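L-cysteine S-thiosulfotransferase subunit SoxA (Paracoccus denitrificans, PDB 2C1D) is the diheme cytochrome subunit of the SoxAX complex, which joins thiosulfate to a cysteine of the sulfur carrier SoxYZ and passes the electrons to cytochrome c. Local coordinates at residues Lys242-Glu245 with Leu246-Ser250; Asn151-Ile154 with Asp155-Ala159. One frame throughout, in Å; residues are numbered along the deposited sequence.

Contact 1 lies within helix 239-251 of a cytochrome c domain, and contact 2 is the turn that leads into helix 159-170, which packs against helix 239-251. Their centres are about 10 Å apart, and side chains of the two meet directly: Ile154 CG2 rests on Ser250 CB at 3.5 Å, and Val152 CG1 reaches Ala249 CB at 3.8 Å. The two differ in their relation to the cofactors. In contact 1 the side chain of Leu244 comes within about 4 Å of a heme c, and that of Ala243 within about 4 Å of the zinc-binding His164. Contact 2 is at the surface, with the side chain of Lys153 about 14 Å from a heme c.

Contact 1: Lys242-Glu245 with Leu246-Ser250; sequences KALE and LYVAS
Two successive turns of helix 239-251, which lines a heme pocket in a cytochrome c domain of SoxA, meet where Leu244 lies beside Val248. The two side chains run side by side and point the same way, and Leu244 CD1 touches Val248 CG2 at 3.7 Å. CG of Leu244 is anti to the backbone N (chi1 -176°), while CG2 of Val248 stands beside its own backbone N; this second placing brings the methyl back over the preceding turn, 3.2 Å from Leu244 O. Branched aliphatic residues suit this face: both side chains pack on Phe222 of helix 218-223, and Leu244 also turns an apolar edge to the heme.

The backbone carries the i to i+4 ladder of an alpha helix. Val248 N donates to Leu244 O at 2.8 Å with an N-H...O angle of 166°. One rung on, Ala249 N reaches Glu245 O at 2.9 Å. Ala249 CB also lies 3.1 Å from that oxygen, a close approach by a small methyl.

The face turned to helix 159-170 carries Leu246, against Tyr161, and Tyr247, whose ring meets Trp162 edge-to-face. Farther along the same helix, Ser250 OG donates to Tyr247 O at 2.7 Å, tilted 25° from the carbonyl plane, and is also hydrogen-bonded with Trp162 NE1. A short hydroxyl side chain can serve both, so the carbonyl of one turn is tied to the neighbouring helix. At the other end Lys242 extends away from the next turn and forms a salt bridge with Asp112, its long chain carrying the charge clear of the buried apolar face.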
ATOM      1  N   LYS A 242     -11.555   5.270   6.871  1.00 24.76           N
ATOM      2  CA  LYS A 242     -11.809   6.710   6.722  1.00 25.41           C
ATOM      3  C   LYS A 242     -10.777   7.470   7.528  1.00 25.16           C
ATOM      4  O   LYS A 242     -10.183   8.447   7.051  1.00 25.45           O
ATOM      5  CB  LYS A 242     -13.191   7.097   7.238  1.00 25.68           C
ATOM      6  CG  LYS A 242     -14.353   6.646   6.417  1.00 27.84           C
ATOM      7  CD  LYS A 242     -15.586   7.384   6.872  1.00 30.04           C
ATOM      8  CE  LYS A 242     -16.864   6.661   6.513  1.00 32.56           C
ATOM      9  NZ  LYS A 242     -18.014   7.533   7.055  1.00 34.99           N
ATOM     10  N   ALA A 243     -10.522   7.001   8.746  1.00 24.96           N
ATOM     11  CA  ALA A 243      -9.455   7.566   9.566  1.00 25.41           C
ATOM     12  C   ALA A 243      -8.068   7.419   8.937  1.00 24.57           C
ATOM     13  O   ALA A 243      -7.275   8.351   8.947  1.00 25.96           O
ATOM     14  CB  ALA A 243      -9.467   6.969  10.977  1.00 25.86           C
ATOM     15  N   LEU A 244      -7.786   6.265   8.356  1.00 23.49           N
ATOM     16  CA  LEU A 244      -6.536   6.032   7.660  1.00 22.92           C
ATOM     17  C   LEU A 244      -6.415   6.976   6.462  1.00 22.98           C
ATOM     18  O   LEU A 244      -5.356   7.504   6.222  1.00 21.87           O
ATOM     19  CB  LEU A 244      -6.468   4.566   7.175  1.00 22.70           C
ATOM     20  CG  LEU A 244      -5.196   4.092   6.499  1.00 20.93           C
ATOM     21  CD1 LEU A 244      -3.965   4.311   7.392  1.00 22.29           C
ATOM     22  CD2 LEU A 244      -5.328   2.602   6.101  1.00 21.03           C
ATOM     23  N   GLU A 245      -7.496   7.165   5.706  1.00 22.85           N
ATOM     24  CA  GLU A 245      -7.454   8.071   4.552  1.00 23.58           C
ATOM     25  C   GLU A 245      -7.141   9.512   4.977  1.00 23.84           C
ATOM     26  O   GLU A 245      -6.414  10.234   4.278  1.00 24.20           O
ATOM     27  CB  GLU A 245      -8.753   8.016   3.697  1.00 23.35           C
ATOM     28  CG  GLU A 245      -8.630   8.844   2.422  1.00 23.14           C
ATOM     29  CD  GLU A 245      -9.762   8.672   1.419  1.00 25.56           C
ATOM     30  OE1 GLU A 245     -10.118   9.670   0.740  1.00 27.18           O
ATOM     31  OE2 GLU A 245     -10.281   7.559   1.279  1.00 24.43           O
ATOM     32  N   LEU A 246      -7.673   9.928   6.117  1.00 24.13           N
ATOM     33  CA  LEU A 246      -7.376  11.253   6.687  1.00 24.38           C
ATOM     34  C   LEU A 246      -5.908  11.371   7.045  1.00 23.92           C
ATOM     35  O   LEU A 246      -5.244  12.354   6.692  1.00 22.95           O
ATOM     36  CB  LEU A 246      -8.225  11.509   7.947  1.00 24.97           C
ATOM     37  CG  LEU A 246      -7.936  12.758   8.801  1.00 26.31           C
ATOM     38  CD1 LEU A 246      -8.261  14.073   8.056  1.00 27.29           C
ATOM     39  CD2 LEU A 246      -8.711  12.688  10.105  1.00 26.50           C
ATOM     40  N   TYR A 247      -5.403  10.352   7.722  1.00 23.42           N
ATOM     41  CA  TYR A 247      -4.029  10.358   8.156  1.00 24.19           C
ATOM     42  C   TYR A 247      -3.061  10.316   6.951  1.00 24.06           C
ATOM     43  O   TYR A 247      -2.120  11.102   6.882  1.00 24.48           O
ATOM     44  CB  TYR A 247      -3.752   9.222   9.137  1.00 24.15           C
ATOM     45  CG  TYR A 247      -2.325   9.214   9.532  1.00 24.56           C
ATOM     46  CD1 TYR A 247      -1.828  10.176  10.407  1.00 26.38           C
ATOM     47  CD2 TYR A 247      -1.445   8.289   8.996  1.00 25.43           C
ATOM     48  CE1 TYR A 247      -0.478  10.198  10.758  1.00 24.71           C
ATOM     49  CE2 TYR A 247      -0.105   8.318   9.321  1.00 24.87           C
ATOM     50  CZ  TYR A 247       0.370   9.278  10.204  1.00 26.25           C
ATOM     51  OH  TYR A 247       1.718   9.300  10.509  1.00 27.12           O
ATOM     52  N   VAL A 248      -3.307   9.416   6.005  1.00 24.39           N
ATOM     53  CA  VAL A 248      -2.398   9.224   4.865  1.00 24.44           C
ATOM     54  C   VAL A 248      -2.456  10.447   3.947  1.00 24.24           C
ATOM     55  O   VAL A 248      -1.429  10.914   3.486  1.00 25.44           O
ATOM     56  CB  VAL A 248      -2.689   7.915   4.098  1.00 24.33           C
ATOM     57  CG1 VAL A 248      -1.769   7.746   2.875  1.00 23.87           C
ATOM     58  CG2 VAL A 248      -2.482   6.722   5.011  1.00 25.42           C
ATOM     59  N   ALA A 249      -3.644  10.997   3.721  1.00 23.98           N
ATOM     60  CA  ALA A 249      -3.763  12.242   2.977  1.00 24.46           C
ATOM     61  C   ALA A 249      -2.835  13.351   3.507  1.00 24.57           C
ATOM     62  O   ALA A 249      -2.194  14.058   2.735  1.00 24.55           O
ATOM     63  CB  ALA A 249      -5.212  12.736   2.979  1.00 24.15           C
ATOM     64  N   SER A 250      -2.809  13.504   4.823  1.00 25.02           N
ATOM     65  CA  SER A 250      -2.055  14.563   5.484  1.00 24.94           C
ATOM     66  C   SER A 250      -0.560  14.338   5.360  1.00 25.02           C
ATOM     67  O   SER A 250       0.196  15.300   5.414  1.00 25.96           O
ATOM     68  CB  SER A 250      -2.476  14.710   6.953  1.00 25.03           C
ATOM     69  OG  SER A 250      -1.959  13.667   7.769  1.00 24.19           O
TER

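Contact 2: Asn151-Ile154 with Asp155-Ala159; sequences NVKI and DGPAA
Lys153 and Asp155 cross at about a right angle where the chain enters a turn close to a type II' beta turn, residues 155-158, that leads into helix 159-170. Their charged ends meet in a salt bridge two positions apart, with Ile154 between them. The ammonium NZ donates to Asp155 OD2 at 2.8 Å, coming from above the carboxylate plane, 39° out of it. The lysine chain is extended as far as CE and then bends at chi4 (-50°), turning NZ back over the turn. The aspartate holds CG between its backbone N and carbonyl carbon (chi1 66°), which sets OD2 near its own carbonyl oxygen and lets NZ approach both. The methylenes follow the same carboxylate oxygen, with CG and CE of Lys153 each 3.4 Å from Asp155 OD2. A long, flexible amine suits the position, since it can lie along the exposed surface and still deliver its charge to a short acid.

NZ of Lys153 is also 2.7 Å from Asp155 O, the carbonyl that accepts the backbone N-H of Ala158 and so closes the turn. Gly156 takes the first corner with a positive phi and a strongly negative psi, a backbone shape that glycine adopts readily. Pro157 follows at the second corner, in a backbone shape already close to helical.

Ile154 directs its bulk away from these residues. The methyl of Ala158 points back toward residues 151-154, its small CB lying against Lys153 O at 3.5 Å. A water accepts from Lys153 NZ at 3.1 Å and, more weakly, from Ala158 N at 3.2 Å.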
ATOM      1  N   ASN A 151      -4.071  20.028   1.421  1.00 25.98           N
ATOM      2  CA  ASN A 151      -4.083  20.806   2.633  1.00 26.42           C
ATOM      3  C   ASN A 151      -5.164  20.247   3.534  1.00 26.24           C
ATOM      4  O   ASN A 151      -6.215  20.837   3.723  1.00 26.21           O
ATOM      5  CB  ASN A 151      -4.379  22.278   2.312  1.00 27.13           C
ATOM      6  CG  ASN A 151      -4.308  23.165   3.534  1.00 28.00           C
ATOM      7  OD1 ASN A 151      -3.637  22.839   4.508  1.00 32.16           O
ATOM      8  ND2 ASN A 151      -5.016  24.280   3.496  1.00 29.03           N
ATOM      9  N   VAL A 152      -4.899  19.098   4.104  1.00 26.71           N
ATOM     10  CA  VAL A 152      -5.861  18.536   5.031  1.00 27.08           C
ATOM     11  C   VAL A 152      -5.522  18.940   6.465  1.00 26.56           C
ATOM     12  O   VAL A 152      -4.361  18.880   6.921  1.00 26.15           O
ATOM     13  CB  VAL A 152      -6.124  16.997   4.851  1.00 28.56           C
ATOM     14  CG1 VAL A 152      -5.571  16.462   3.557  1.00 29.00           C
ATOM     15  CG2 VAL A 152      -5.746  16.183   6.044  1.00 30.01           C
ATOM     16  N   LYS A 153      -6.571  19.367   7.144  1.00 26.35           N
ATOM     17  CA  LYS A 153      -6.544  19.770   8.533  1.00 26.83           C
ATOM     18  C   LYS A 153      -6.413  18.549   9.460  1.00 26.66           C
ATOM     19  O   LYS A 153      -7.110  17.566   9.312  1.00 25.48           O
ATOM     20  CB  LYS A 153      -7.824  20.571   8.831  1.00 27.09           C
ATOM     21  CG  LYS A 153      -7.984  21.088  10.280  1.00 28.59           C
ATOM     22  CD  LYS A 153      -9.263  21.961  10.390  1.00 30.61           C
ATOM     23  CE  LYS A 153      -9.394  22.680  11.733  1.00 31.74           C
ATOM     24  NZ  LYS A 153      -9.207  21.764  12.844  1.00 32.21           N
ATOM     25  N   ILE A 154      -5.484  18.617  10.401  1.00 28.02           N
ATOM     26  CA  ILE A 154      -5.240  17.503  11.311  1.00 29.40           C
ATOM     27  C   ILE A 154      -5.445  17.808  12.790  1.00 30.69           C
ATOM     28  O   ILE A 154      -5.307  16.893  13.616  1.00 31.34           O
ATOM     29  CB  ILE A 154      -3.835  16.947  11.104  1.00 29.26           C
ATOM     30  CG1 ILE A 154      -2.768  17.939  11.589  1.00 30.13           C
ATOM     31  CG2 ILE A 154      -3.642  16.583   9.658  1.00 30.41           C
ATOM     32  CD1 ILE A 154      -1.398  17.403  11.437  1.00 31.19           C
ATOM     33  N   ASP A 155      -5.765  19.060  13.118  1.00 31.42           N
ATOM     34  CA  ASP A 155      -5.964  19.482  14.511  1.00 31.95           C
ATOM     35  C   ASP A 155      -7.438  19.728  14.810  1.00 31.85           C
ATOM     36  O   ASP A 155      -8.303  19.454  13.995  1.00 31.00           O
ATOM     37  CB  ASP A 155      -5.122  20.719  14.833  1.00 31.97           C
ATOM     38  CG  ASP A 155      -5.561  21.955  14.068  1.00 34.29           C
ATOM     39  OD1 ASP A 155      -5.005  23.023  14.394  1.00 36.56           O
ATOM     40  OD2 ASP A 155      -6.432  21.965  13.143  1.00 34.04           O
ATOM     41  N   GLY A 156      -7.738  20.225  16.000  1.00 32.21           N
ATOM     42  CA  GLY A 156      -9.125  20.441  16.364  1.00 32.76           C
ATOM     43  C   GLY A 156      -9.912  19.139  16.375  1.00 32.29           C
ATOM     44  O   GLY A 156      -9.383  18.116  16.783  1.00 33.10           O
ATOM     45  N   PRO A 157     -11.160  19.172  15.918  1.00 31.81           N
ATOM     46  CA  PRO A 157     -12.007  17.976  15.863  1.00 32.03           C
ATOM     47  C   PRO A 157     -11.447  16.846  14.962  1.00 31.81           C
ATOM     48  O   PRO A 157     -11.821  15.701  15.170  1.00 32.13           O
ATOM     49  CB  PRO A 157     -13.335  18.511  15.309  1.00 31.74           C
ATOM     50  CG  PRO A 157     -13.307  19.975  15.618  1.00 33.00           C
ATOM     51  CD  PRO A 157     -11.870  20.370  15.447  1.00 31.85           C
ATOM     52  N   ALA A 158     -10.563  17.165  14.019  1.00 30.50           N
ATOM     53  CA  ALA A 158      -9.914  16.158  13.180  1.00 30.23           C
ATOM     54  C   ALA A 158      -8.931  15.297  13.945  1.00 30.80           C
ATOM     55  O   ALA A 158      -8.642  14.189  13.528  1.00 30.39           O
ATOM     56  CB  ALA A 158      -9.188  16.831  11.996  1.00 28.90           C
ATOM     57  N   ALA A 159      -8.401  15.832  15.051  1.00 31.18           N
ATOM     58  CA  ALA A 159      -7.267  15.222  15.737  1.00 31.64           C
ATOM     59  C   ALA A 159      -7.474  13.762  16.207  1.00 31.63           C
ATOM     60  O   ALA A 159      -6.585  12.938  16.040  1.00 30.64           O
ATOM     61  CB  ALA A 159      -6.815  16.100  16.901  1.00 31.53           C
TER
HETATM   62  O   HOH W   1     -11.274  19.567  12.053  1.00 31.30           O